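Local coordinates for oxidoreductase (Azotobacter vinelandii, PDB 7D5N), which binds NADH and myo-inositol and, as a homologue of inositol dehydrogenase, probably oxidises inositol-type substrates with NAD(+) as hydride acceptor, at residues Q86-A91 against L109-E114; W14-G19 against I28-A33; L41-F46 against R66-Y71. All blocks are in the same frame, centred on the assembly; numbering follows the deposited sequence.

Contact 1: Q86-A91 against L109-E114; sequences QAVSVA and LHVVCE. With NAI (1,4-dihydronicotinamide adenine dinucleotide), chain D.
Five backbone hydrogen bonds lace Q86-A91 to L109-E114 as parallel strands. They zigzag: H110 N reaches Q86 O, H110 O takes V88 N, V88 O takes V112 N, V112 O takes V90 N, and V90 O takes E114 N. H110 N to Q86 O is the longest at 3.2 Å, and V90 N to V112 O the shortest at 2.8 Å. Between these rungs the CA of A87, V111 and S89 each lean on a carbonyl oxygen, with S89 CA 3.1 Å from V112 O.

Apolar contacts lie on the face carrying V88, V90, V111 and C113, which is packed by helix 97-106, the crossover of this right-handed beta-alpha-beta unit of the Rossmann fold. V111 stands between two valines: its CG2 runs alongside V88 CG1 at 4.1 Å, while its CG1, anti to the backbone N (chi1 177°), meets V90 CG2 at 4.0 Å.

The other face, with A87, S89, H110 and V112, mixes polar and apolar side chains. S89 OG sits 3.4 Å from V112 CB but bonds to W14 and Y337, and H110 turns its ring nitrogens to E348 and V137.

Ligand contacts gather at the C-terminal ends. E114, bent at chi2, sends OE1 to the carboxamide N7N of NADH, 3.0 Å away and almost straight (174°). T141 also bonds OE1 and H29 holds OE2, which together fix the carboxylate's rotation.

Contact 2: W14-G19 against I28-A33; sequences WAMVGG and IHRSAA. With NAI (1,4-dihydronicotinamide adenine dinucleotide), chain D.
At the tight end, A33 CB sits over the six-membered ring of W14, 3.6 Å from its centroid, in a CH-pi contact. W14 CG is anti to the backbone N (chi1 -177°), which carries the indole out toward helix 26-34, where R30 CA meets the ring edge at CH2. Next along, M16 SD is pressed against R30 CG at 3.4 Å, and the methyl CE, turned by a bend at chi3, rests 3.7 Å from H29 CB.

Strand 12-16 and this helix open the first beta-alpha-beta unit of the Rossmann fold, with the glycine-rich turn between them. G18 and G19 both have positive phi; a CB on G19 would clash with M16 CE, and G18 CA lies 3.3 Å from adenine N3A of NADH.

The looser, water-bearing side lies at the R30 guanidinium. NH1 gives G19 O a 2.8 Å hydrogen bond within the guanidinium plane and a weak one to M16 SD, while NH2 donates to a water. A leucine in place of R30 would probably leave G19 O without its strong donor and the turn less firmly tied to the helix. NH2 is also hydrogen-bonded to the backbone O of residue N3 of the second subunit.

Contact 3: L41-F46 against R66-Y71; sequences LVAGAF and RCYPDY. With NAI (1,4-dihydronicotinamide adenine dinucleotide), chain D.
The carbonyl oxygen of V42 points at the face of the R66 guanidinium, 3.2 Å above its plane and toward the rim, without a hydrogen bond. A bend at chi3 (85°) in the R66 chain brings the group there, with NH2 3.8 Å from V42 CG2. The charge is answered elsewhere, NH2 making a salt bridge to E78 and a hydrogen bond to D83 O.

G44 is gripped through both its backbone polar atoms. G44 N donates to R66 O at 2.9 Å and G44 O accepts from Y68 N at 2.8 Å, both bonds well aligned. These rungs form a single bridge around G44 and C67, by which the loop ahead of helix 71-79 lines the outer edge of strand 39-45, the last strand on this side of the Rossmann sheet.

A43 CB approaches the edge of the Y68 ring, 4.0 Å from CE2, and Y68 OH goes on to E78, which thus holds both R66 and Y68. F46 folds back so that G44 CA lies over its face; a CB on G44 would clash with F46 CZ. Beyond, A45 CB meets D70 C at 3.7 Å just where D70, as N-cap, bonds T73 N. A45 O lies 3.3 Å from C2A of the adenine.

Overall arrangement
From the N terminus, contact 2 closes first, returning helix 26-34 onto strand 12-16 across the glycine-rich turn. Contact 3 follows, its loop running from strand 39-45 through helix 50-59 to the segment before helix 71-79. Contact 1 closes last, around helix 97-106. The three loops come in series; none nests or crosses. In space the sheet interleaves them: strand 12-16 lies between 39-45 and 87-91, so contact 2 touches both others, through W14 O to V42 N and V17 O to A91 N. Contacts 1 and 3, centres about 12 Å apart, do not touch. All three reach NADH, from its adenine end at contact 3 to its carboxamide at contact 1.

Contact 1: Q86-A91 against L109-E114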
loop_
_atom_site.group_PDB
_atom_site.type_symbol
_atom_site.label_atom_id
_atom_site.label_comp_id
_atom_site.label_asym_id
_atom_site.label_seq_id
_atom_site.Cartn_x
_atom_site.Cartn_y
_atom_site.Cartn_z
ATOM N N GLN B 86 1.229 -46.418 1.113
ATOM C CA GLN B 86 -0.014 -46.386 0.303
ATOM C C GLN B 86 0.034 -45.240 -0.705
ATOM O O GLN B 86 -0.795 -45.240 -1.609
ATOM C CB GLN B 86 -1.235 -46.206 1.201
ATOM C CG GLN B 86 -1.429 -47.334 2.200
ATOM C CD GLN B 86 -2.364 -46.921 3.307
ATOM O OE1 GLN B 86 -1.993 -46.182 4.217
ATOM N NE2 GLN B 86 -3.608 -47.359 3.206
ATOM N N ALA B 87 0.940 -44.278 -0.530
ATOM C CA ALA B 87 0.984 -43.055 -1.354
ATOM C C ALA B 87 2.400 -42.489 -1.373
ATOM O O ALA B 87 3.142 -42.696 -0.399
ATOM C CB ALA B 87 0.002 -42.062 -0.795
ATOM N N VAL B 88 2.742 -41.779 -2.438
ATOM C CA VAL B 88 4.080 -41.145 -2.565
ATOM C C VAL B 88 3.889 -39.733 -3.119
ATOM O O VAL B 88 3.027 -39.535 -3.995
ATOM C CB VAL B 88 5.022 -41.999 -3.434
ATOM C CG1 VAL B 88 4.470 -42.229 -4.831
ATOM C CG2 VAL B 88 6.427 -41.438 -3.502
ATOM N N SER B 89 4.681 -38.792 -2.622
ATOM C CA SER B 89 4.797 -37.437 -3.199
ATOM C C SER B 89 6.089 -37.357 -4.003
ATOM O O SER B 89 7.166 -37.757 -3.492
ATOM C CB SER B 89 4.706 -36.364 -2.162
ATOM O OG SER B 89 3.415 -36.341 -1.554
ATOM N N VAL B 90 5.973 -36.853 -5.225
ATOM C CA VAL B 90 7.093 -36.785 -6.189
ATOM C C VAL B 90 7.513 -35.323 -6.279
ATOM O O VAL B 90 6.741 -34.515 -6.855
ATOM C CB VAL B 90 6.686 -37.371 -7.546
ATOM C CG1 VAL B 90 7.828 -37.298 -8.543
ATOM C CG2 VAL B 90 6.175 -38.798 -7.407
ATOM N N ALA B 91 8.683 -35.014 -5.720
ATOM C CA ALA B 91 9.249 -33.652 -5.608
ATOM C C ALA B 91 10.615 -33.604 -6.296
ATOM O O ALA B 91 11.465 -32.797 -5.896
ATOM C CB ALA B 91 9.324 -33.257 -4.157
ATOM N N LEU B 109 0.019 -47.400 -6.026
ATOM C CA LEU B 109 0.140 -46.278 -5.062
ATOM C C LEU B 109 -0.648 -45.068 -5.565
ATOM O O LEU B 109 -0.646 -44.800 -6.773
ATOM C CB LEU B 109 1.615 -45.916 -4.874
ATOM C CG LEU B 109 2.507 -47.058 -4.394
ATOM C CD1 LEU B 109 3.956 -46.623 -4.335
ATOM C CD2 LEU B 109 2.052 -47.584 -3.040
ATOM N N HIS B 110 -1.276 -44.361 -4.633
ATOM C CA HIS B 110 -1.752 -42.971 -4.855
ATOM C C HIS B 110 -0.523 -42.068 -4.982
ATOM O O HIS B 110 0.537 -42.403 -4.392
ATOM C CB HIS B 110 -2.684 -42.521 -3.736
ATOM C CG HIS B 110 -3.864 -43.405 -3.544
ATOM N ND1 HIS B 110 -4.841 -43.533 -4.501
ATOM C CD2 HIS B 110 -4.237 -44.190 -2.512
ATOM C CE1 HIS B 110 -5.771 -44.352 -4.072
ATOM N NE2 HIS B 110 -5.424 -44.771 -2.858
ATOM N N VAL B 111 -0.652 -40.960 -5.711
ATOM C CA VAL B 111 0.496 -40.069 -6.001
ATOM C C VAL B 111 0.070 -38.623 -5.785
ATOM O O VAL B 111 -1.043 -38.243 -6.175
ATOM C CB VAL B 111 1.053 -40.281 -7.419
ATOM C CG1 VAL B 111 2.183 -39.314 -7.721
ATOM C CG2 VAL B 111 1.535 -41.712 -7.619
ATOM N N VAL B 112 0.967 -37.857 -5.176
ATOM C CA VAL B 112 0.939 -36.377 -5.245
ATOM C C VAL B 112 2.154 -35.978 -6.080
ATOM O O VAL B 112 3.308 -36.238 -5.656
ATOM C CB VAL B 112 0.927 -35.726 -3.855
ATOM C CG1 VAL B 112 0.972 -34.211 -3.983
ATOM C CG2 VAL B 112 -0.283 -36.155 -3.030
ATOM N N CYS B 113 1.917 -35.486 -7.288
ATOM C CA CYS B 113 3.026 -35.158 -8.205
ATOM C C CYS B 113 3.232 -33.645 -8.215
ATOM O O CYS B 113 2.242 -32.887 -8.264
ATOM C CB CYS B 113 2.814 -35.689 -9.613
ATOM S SG CYS B 113 4.303 -35.519 -10.634
ATOM N N GLU B 114 4.484 -33.218 -8.218
ATOM C CA GLU B 114 4.783 -31.780 -8.364
ATOM C C GLU B 114 4.416 -31.327 -9.778
ATOM O O GLU B 114 4.480 -32.144 -10.733
ATOM C CB GLU B 114 6.248 -31.489 -8.056
ATOM C CG GLU B 114 6.451 -30.960 -6.658
ATOM C CD GLU B 114 5.787 -29.621 -6.377
ATOM O OE1 GLU B 114 5.051 -29.095 -7.254
ATOM O OE2 GLU B 114 6.008 -29.105 -5.278
HETATM P PA NAI D . 15.561 -28.754 -6.179
HETATM O O1A NAI D . 16.594 -28.812 -7.220
HETATM O O2A NAI D . 15.615 -27.716 -5.151
HETATM O O5B NAI D . 15.495 -30.182 -5.419
HETATM C C5B NAI D . 15.451 -31.421 -6.118
HETATM C C4B NAI D . 15.517 -32.505 -5.046
HETATM O O4B NAI D . 15.206 -33.790 -5.568
HETATM C C3B NAI D . 16.899 -32.630 -4.419
HETATM O O3B NAI D . 16.739 -33.026 -3.053
HETATM C C2B NAI D . 17.554 -33.729 -5.199
HETATM O O2B NAI D . 18.581 -34.416 -4.480
HETATM C C1B NAI D . 16.351 -34.620 -5.365
HETATM N N9A NAI D . 16.383 -35.469 -6.533
HETATM C C8A NAI D . 16.723 -35.154 -7.786
HETATM N N7A NAI D . 16.566 -36.247 -8.579
HETATM C C5A NAI D . 16.155 -37.252 -7.799
HETATM C C6A NAI D . 15.814 -38.653 -8.000
HETATM N N6A NAI D . 15.895 -39.186 -9.221
HETATM N N1A NAI D . 15.428 -39.367 -6.932
HETATM C C2A NAI D . 15.319 -38.804 -5.705
HETATM N N3A NAI D . 15.641 -37.513 -5.450
HETATM C C4A NAI D . 16.029 -36.729 -6.457
HETATM O O3 NAI D . 14.169 -28.668 -6.946
HETATM P PN NAI D . 12.882 -27.935 -6.325
HETATM O O1N NAI D . 13.003 -26.465 -6.588
HETATM O O2N NAI D . 12.597 -28.404 -4.971
HETATM O O5D NAI D . 11.760 -28.487 -7.305
HETATM C C5D NAI D . 11.316 -29.834 -7.281
HETATM C C4D NAI D . 10.015 -29.997 -8.021
HETATM O O4D NAI D . 9.019 -29.218 -7.331
HETATM C C3D NAI D . 10.049 -29.482 -9.435
HETATM O O3D NAI D . 9.139 -30.225 -10.208
HETATM C C2D NAI D . 9.467 -28.087 -9.364
HETATM O O2D NAI D . 8.721 -27.713 -10.521
HETATM C C1D NAI D . 8.499 -28.232 -8.216
HETATM N N1N NAI D . 8.238 -27.014 -7.468
HETATM C C2N NAI D . 6.960 -26.717 -7.219
HETATM C C3N NAI D . 6.600 -25.596 -6.507
HETATM C C7N NAI D . 5.165 -25.327 -6.223
HETATM O O7N NAI D . 4.855 -24.221 -5.814
HETATM N N7N NAI D . 4.300 -26.330 -6.336
HETATM C C4N NAI D . 7.633 -24.668 -5.930
HETATM C C5N NAI D . 8.986 -25.104 -6.254
HETATM C C6N NAI D . 9.225 -26.254 -6.987
#

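Contact 2: W14-G19 against I28-A33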
loop_
_atom_site.group_PDB
_atom_site.type_symbol
_atom_site.label_atom_id
_atom_site.label_comp_id
_atom_site.label_asym_id
_atom_site.label_seq_id
_atom_site.Cartn_x
_atom_site.Cartn_y
_atom_site.Cartn_z
ATOM N N TRP B 14 3.102 -43.029 3.959
ATOM C CA TRP B 14 3.551 -42.055 2.937
ATOM C C TRP B 14 5.076 -42.047 2.786
ATOM O O TRP B 14 5.787 -42.237 3.789
ATOM C CB TRP B 14 3.003 -40.679 3.329
ATOM C CG TRP B 14 3.296 -39.557 2.383
ATOM C CD1 TRP B 14 2.889 -39.433 1.090
ATOM C CD2 TRP B 14 3.962 -38.329 2.718
ATOM N NE1 TRP B 14 3.306 -38.231 0.579
ATOM C CE2 TRP B 14 3.963 -37.528 1.556
ATOM C CE3 TRP B 14 4.584 -37.847 3.877
ATOM C CZ2 TRP B 14 4.590 -36.282 1.511
ATOM C CZ3 TRP B 14 5.186 -36.608 3.842
ATOM C CH2 TRP B 14 5.191 -35.842 2.671
ATOM N N ALA B 15 5.522 -41.828 1.552
ATOM C CA ALA B 15 6.931 -41.599 1.178
ATOM C C ALA B 15 7.036 -40.332 0.332
ATOM O O ALA B 15 6.016 -39.861 -0.226
ATOM C CB ALA B 15 7.483 -42.780 0.406
ATOM N N MET B 16 8.257 -39.851 0.172
ATOM C CA MET B 16 8.592 -38.873 -0.880
ATOM C C MET B 16 9.701 -39.439 -1.756
ATOM O O MET B 16 10.573 -40.168 -1.243
ATOM C CB MET B 16 9.057 -37.549 -0.279
ATOM C CG MET B 16 7.958 -36.833 0.474
ATOM S SD MET B 16 8.605 -35.272 1.102
ATOM C CE MET B 16 8.866 -34.371 -0.411
ATOM N N VAL B 17 9.657 -39.107 -3.029
ATOM C CA VAL B 17 10.838 -39.182 -3.915
ATOM C C VAL B 17 11.259 -37.740 -4.177
ATOM O O VAL B 17 10.383 -36.931 -4.566
ATOM C CB VAL B 17 10.520 -39.962 -5.197
ATOM C CG1 VAL B 17 11.757 -40.089 -6.073
ATOM C CG2 VAL B 17 9.948 -41.337 -4.872
ATOM N N GLY B 18 12.524 -37.427 -3.905
ATOM C CA GLY B 18 13.042 -36.053 -3.930
ATOM C C GLY B 18 12.685 -35.320 -2.651
ATOM O O GLY B 18 12.276 -35.983 -1.664
ATOM N N GLY B 19 12.823 -33.992 -2.657
ATOM C CA GLY B 19 12.543 -33.147 -1.485
ATOM C C GLY B 19 13.574 -33.321 -0.387
ATOM O O GLY B 19 13.211 -33.159 0.771
ATOM N N ILE B 28 7.930 -28.060 2.462
ATOM C CA ILE B 28 6.498 -27.653 2.521
ATOM C C ILE B 28 5.616 -28.879 2.278
ATOM O O ILE B 28 4.543 -28.957 2.919
ATOM C CB ILE B 28 6.158 -26.473 1.597
ATOM C CG1 ILE B 28 4.733 -25.998 1.879
ATOM C CG2 ILE B 28 6.374 -26.789 0.141
ATOM C CD1 ILE B 28 4.461 -24.596 1.416
ATOM N N HIS B 29 6.056 -29.831 1.454
ATOM C CA HIS B 29 5.315 -31.106 1.267
ATOM C C HIS B 29 5.105 -31.787 2.611
ATOM O O HIS B 29 3.966 -32.135 2.944
ATOM C CB HIS B 29 6.062 -32.060 0.346
ATOM C CG HIS B 29 5.905 -31.716 -1.083
ATOM N ND1 HIS B 29 4.840 -32.167 -1.830
ATOM C CD2 HIS B 29 6.674 -30.971 -1.897
ATOM C CE1 HIS B 29 4.968 -31.709 -3.059
ATOM N NE2 HIS B 29 6.091 -30.988 -3.125
ATOM N N ARG B 30 6.178 -31.991 3.349
ATOM C CA ARG B 30 6.103 -32.726 4.632
ATOM C C ARG B 30 5.343 -31.902 5.664
ATOM O O ARG B 30 4.515 -32.478 6.382
ATOM C CB ARG B 30 7.505 -33.064 5.125
ATOM C CG ARG B 30 8.250 -33.983 4.184
ATOM C CD ARG B 30 9.540 -34.399 4.830
ATOM N NE ARG B 30 10.479 -33.298 4.927
ATOM C CZ ARG B 30 11.278 -32.903 3.937
ATOM N NH1 ARG B 30 11.235 -33.499 2.756
ATOM N NH2 ARG B 30 12.132 -31.915 4.135
ATOM N N SER B 31 5.596 -30.603 5.750
ATOM C CA SER B 31 4.910 -29.743 6.746
ATOM C C SER B 31 3.390 -29.871 6.521
ATOM O O SER B 31 2.639 -30.017 7.494
ATOM C CB SER B 31 5.412 -28.316 6.662
ATOM O OG SER B 31 4.856 -27.507 7.691
ATOM N N ALA B 32 2.946 -29.880 5.268
ATOM C CA ALA B 32 1.501 -29.932 4.914
ATOM C C ALA B 32 0.943 -31.356 5.069
ATOM O O ALA B 32 -0.210 -31.518 5.548
ATOM C CB ALA B 32 1.287 -29.443 3.508
ATOM N N ALA B 33 1.680 -32.359 4.598
ATOM C CA ALA B 33 1.221 -33.770 4.617
ATOM C C ALA B 33 1.117 -34.272 6.064
ATOM O O ALA B 33 0.150 -34.993 6.392
ATOM C CB ALA B 33 2.146 -34.621 3.801
HETATM P PA NAI D . 15.561 -28.754 -6.179
HETATM O O1A NAI D . 16.594 -28.812 -7.220
HETATM O O2A NAI D . 15.615 -27.716 -5.151
HETATM O O5B NAI D . 15.495 -30.182 -5.419
HETATM C C5B NAI D . 15.451 -31.421 -6.118
HETATM C C4B NAI D . 15.517 -32.505 -5.046
HETATM O O4B NAI D . 15.206 -33.790 -5.568
HETATM C C3B NAI D . 16.899 -32.630 -4.419
HETATM O O3B NAI D . 16.739 -33.026 -3.053
HETATM C C2B NAI D . 17.554 -33.729 -5.199
HETATM O O2B NAI D . 18.581 -34.416 -4.480
HETATM C C1B NAI D . 16.351 -34.620 -5.365
HETATM N N9A NAI D . 16.383 -35.469 -6.533
HETATM C C8A NAI D . 16.723 -35.154 -7.786
HETATM N N7A NAI D . 16.566 -36.247 -8.579
HETATM C C5A NAI D . 16.155 -37.252 -7.799
HETATM C C6A NAI D . 15.814 -38.653 -8.000
HETATM N N6A NAI D . 15.895 -39.186 -9.221
HETATM N N1A NAI D . 15.428 -39.367 -6.932
HETATM C C2A NAI D . 15.319 -38.804 -5.705
HETATM N N3A NAI D . 15.641 -37.513 -5.450
HETATM C C4A NAI D . 16.029 -36.729 -6.457
HETATM O O3 NAI D . 14.169 -28.668 -6.946
HETATM P PN NAI D . 12.882 -27.935 -6.325
HETATM O O1N NAI D . 13.003 -26.465 -6.588
HETATM O O2N NAI D . 12.597 -28.404 -4.971
HETATM O O5D NAI D . 11.760 -28.487 -7.305
HETATM C C5D NAI D . 11.316 -29.834 -7.281
HETATM C C4D NAI D . 10.015 -29.997 -8.021
HETATM O O4D NAI D . 9.019 -29.218 -7.331
HETATM C C3D NAI D . 10.049 -29.482 -9.435
HETATM O O3D NAI D . 9.139 -30.225 -10.208
HETATM C C2D NAI D . 9.467 -28.087 -9.364
HETATM O O2D NAI D . 8.721 -27.713 -10.521
HETATM C C1D NAI D . 8.499 -28.232 -8.216
HETATM N N1N NAI D . 8.238 -27.014 -7.468
HETATM C C2N NAI D . 6.960 -26.717 -7.219
HETATM C C3N NAI D . 6.600 -25.596 -6.507
HETATM C C7N NAI D . 5.165 -25.327 -6.223
HETATM O O7N NAI D . 4.855 -24.221 -5.814
HETATM N N7N NAI D . 4.300 -26.330 -6.336
HETATM C C4N NAI D . 7.633 -24.668 -5.930
HETATM C C5N NAI D . 8.986 -25.104 -6.254
HETATM C C6N NAI D . 9.225 -26.254 -6.987
HETATM O O HOH W 1 13.811 -30.344 2.536
#

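Contact 3: L41-F46 against R66-Y71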
loop_
_atom_site.group_PDB
_atom_site.type_symbol
_atom_site.label_atom_id
_atom_site.label_comp_id
_atom_site.label_asym_id
_atom_site.label_seq_id
_atom_site.Cartn_x
_atom_site.Cartn_y
_atom_site.Cartn_z
ATOM N N LEU B 41 5.071 -40.069 7.437
ATOM C CA LEU B 41 6.264 -40.280 6.586
ATOM C C LEU B 41 7.004 -41.506 7.114
ATOM O O LEU B 41 7.591 -41.415 8.220
ATOM C CB LEU B 41 7.151 -39.038 6.590
ATOM C CG LEU B 41 8.429 -39.127 5.761
ATOM C CD1 LEU B 41 8.142 -39.264 4.275
ATOM C CD2 LEU B 41 9.305 -37.910 6.021
ATOM N N VAL B 42 6.958 -42.610 6.365
ATOM C CA VAL B 42 7.484 -43.925 6.855
ATOM C C VAL B 42 8.608 -44.436 5.951
ATOM O O VAL B 42 9.280 -45.401 6.355
ATOM C CB VAL B 42 6.369 -44.968 7.042
ATOM C CG1 VAL B 42 5.435 -44.581 8.187
ATOM C CG2 VAL B 42 5.590 -45.242 5.769
ATOM N N ALA B 43 8.833 -43.814 4.797
ATOM C CA ALA B 43 9.872 -44.235 3.837
ATOM C C ALA B 43 10.188 -43.069 2.902
ATOM O O ALA B 43 9.406 -42.078 2.886
ATOM C CB ALA B 43 9.391 -45.447 3.068
ATOM N N GLY B 44 11.288 -43.172 2.162
ATOM C CA GLY B 44 11.535 -42.252 1.040
ATOM C C GLY B 44 12.796 -42.562 0.271
ATOM O O GLY B 44 13.645 -43.351 0.754
ATOM N N ALA B 45 12.898 -41.973 -0.915
ATOM C CA ALA B 45 14.143 -41.857 -1.699
ATOM C C ALA B 45 14.389 -40.358 -1.883
ATOM O O ALA B 45 13.943 -39.791 -2.906
ATOM C CB ALA B 45 13.999 -42.610 -2.998
ATOM N N PHE B 46 14.956 -39.719 -0.862
ATOM C CA PHE B 46 14.828 -38.253 -0.660
ATOM C C PHE B 46 15.799 -37.494 -1.559
ATOM O O PHE B 46 15.571 -36.290 -1.773
ATOM C CB PHE B 46 15.033 -37.848 0.802
ATOM C CG PHE B 46 13.973 -38.363 1.734
ATOM C CD1 PHE B 46 12.722 -37.768 1.775
ATOM C CD2 PHE B 46 14.207 -39.472 2.535
ATOM C CE1 PHE B 46 11.739 -38.254 2.621
ATOM C CE2 PHE B 46 13.225 -39.945 3.389
ATOM C CZ PHE B 46 11.991 -39.340 3.424
ATOM N N ARG B 66 14.257 -47.819 5.594
ATOM C CA ARG B 66 13.211 -47.359 4.643
ATOM C C ARG B 66 13.627 -46.037 4.001
ATOM O O ARG B 66 12.767 -45.416 3.353
ATOM C CB ARG B 66 11.864 -47.308 5.349
ATOM C CG ARG B 66 11.515 -48.655 5.946
ATOM C CD ARG B 66 10.281 -48.517 6.781
ATOM N NE ARG B 66 9.108 -48.636 5.938
ATOM C CZ ARG B 66 7.882 -48.649 6.410
ATOM N NH1 ARG B 66 7.695 -48.540 7.713
ATOM N NH2 ARG B 66 6.847 -48.778 5.597
ATOM N N CYS B 67 14.909 -45.672 4.111
ATOM C CA CYS B 67 15.539 -44.634 3.260
ATOM C C CYS B 67 16.208 -45.342 2.083
ATOM O O CYS B 67 17.315 -45.902 2.246
ATOM C CB CYS B 67 16.532 -43.769 4.019
ATOM S SG CYS B 67 15.821 -42.966 5.477
ATOM N N TYR B 68 15.546 -45.350 0.937
ATOM C CA TYR B 68 15.972 -46.187 -0.203
ATOM C C TYR B 68 16.804 -45.351 -1.158
ATOM O O TYR B 68 16.655 -44.135 -1.248
ATOM C CB TYR B 68 14.766 -46.820 -0.884
ATOM C CG TYR B 68 13.928 -47.689 0.013
ATOM C CD1 TYR B 68 14.303 -48.990 0.331
ATOM C CD2 TYR B 68 12.743 -47.212 0.536
ATOM C CE1 TYR B 68 13.512 -49.793 1.141
ATOM C CE2 TYR B 68 11.940 -47.996 1.344
ATOM C CZ TYR B 68 12.321 -49.293 1.646
ATOM O OH TYR B 68 11.503 -50.049 2.438
ATOM N N PRO B 69 17.695 -46.009 -1.922
ATOM C CA PRO B 69 18.560 -45.308 -2.864
ATOM C C PRO B 69 17.834 -44.641 -4.033
ATOM O O PRO B 69 18.367 -43.699 -4.543
ATOM C CB PRO B 69 19.518 -46.406 -3.369
ATOM C CG PRO B 69 18.788 -47.709 -3.102
ATOM C CD PRO B 69 17.958 -47.458 -1.863
ATOM N N ASP B 70 16.663 -45.143 -4.425
ATOM C CA ASP B 70 15.974 -44.692 -5.657
ATOM C C ASP B 70 14.509 -45.124 -5.597
ATOM O O ASP B 70 14.154 -45.966 -4.745
ATOM C CB ASP B 70 16.647 -45.253 -6.913
ATOM C CG ASP B 70 16.594 -46.775 -6.970
ATOM O OD1 ASP B 70 17.584 -47.401 -6.593
ATOM O OD2 ASP B 70 15.558 -47.316 -7.369
ATOM N N TYR B 71 13.695 -44.580 -6.492
ATOM C CA TYR B 71 12.222 -44.782 -6.467
ATOM C C TYR B 71 11.864 -46.240 -6.789
ATOM O O TYR B 71 10.925 -46.768 -6.183
ATOM C CB TYR B 71 11.517 -43.819 -7.423
ATOM C CG TYR B 71 11.738 -44.039 -8.897
ATOM C CD1 TYR B 71 10.870 -44.817 -9.647
ATOM C CD2 TYR B 71 12.785 -43.419 -9.559
ATOM C CE1 TYR B 71 11.047 -44.990 -11.010
ATOM C CE2 TYR B 71 12.977 -43.575 -10.919
ATOM C CZ TYR B 71 12.106 -44.364 -11.646
ATOM O OH TYR B 71 12.296 -44.526 -12.982
HETATM P PA NAI D . 15.561 -28.754 -6.179
HETATM O O1A NAI D . 16.594 -28.812 -7.220
HETATM O O2A NAI D . 15.615 -27.716 -5.151
HETATM O O5B NAI D . 15.495 -30.182 -5.419
HETATM C C5B NAI D . 15.451 -31.421 -6.118
HETATM C C4B NAI D . 15.517 -32.505 -5.046
HETATM O O4B NAI D . 15.206 -33.790 -5.568
HETATM C C3B NAI D . 16.899 -32.630 -4.419
HETATM O O3B NAI D . 16.739 -33.026 -3.053
HETATM C C2B NAI D . 17.554 -33.729 -5.199
HETATM O O2B NAI D . 18.581 -34.416 -4.480
HETATM C C1B NAI D . 16.351 -34.620 -5.365
HETATM N N9A NAI D . 16.383 -35.469 -6.533
HETATM C C8A NAI D . 16.723 -35.154 -7.786
HETATM N N7A NAI D . 16.566 -36.247 -8.579
HETATM C C5A NAI D . 16.155 -37.252 -7.799
HETATM C C6A NAI D . 15.814 -38.653 -8.000
HETATM N N6A NAI D . 15.895 -39.186 -9.221
HETATM N N1A NAI D . 15.428 -39.367 -6.932
HETATM C C2A NAI D . 15.319 -38.804 -5.705
HETATM N N3A NAI D . 15.641 -37.513 -5.450
HETATM C C4A NAI D . 16.029 -36.729 -6.457
HETATM O O3 NAI D . 14.169 -28.668 -6.946
HETATM P PN NAI D . 12.882 -27.935 -6.325
HETATM O O1N NAI D . 13.003 -26.465 -6.588
HETATM O O2N NAI D . 12.597 -28.404 -4.971
HETATM O O5D NAI D . 11.760 -28.487 -7.305
HETATM C C5D NAI D . 11.316 -29.834 -7.281
HETATM C C4D NAI D . 10.015 -29.997 -8.021
HETATM O O4D NAI D . 9.019 -29.218 -7.331
HETATM C C3D NAI D . 10.049 -29.482 -9.435
HETATM O O3D NAI D . 9.139 -30.225 -10.208
HETATM C C2D NAI D . 9.467 -28.087 -9.364
HETATM O O2D NAI D . 8.721 -27.713 -10.521
HETATM C C1D NAI D . 8.499 -28.232 -8.216
HETATM N N1N NAI D . 8.238 -27.014 -7.468
HETATM C C2N NAI D . 6.960 -26.717 -7.219
HETATM C C3N NAI D . 6.600 -25.596 -6.507
HETATM C C7N NAI D . 5.165 -25.327 -6.223
HETATM O O7N NAI D . 4.855 -24.221 -5.814
HETATM N N7N NAI D . 4.300 -26.330 -6.336
HETATM C C4N NAI D . 7.633 -24.668 -5.930
HETATM C C5N NAI D . 8.986 -25.104 -6.254
HETATM C C6N NAI D . 9.225 -26.254 -6.987
#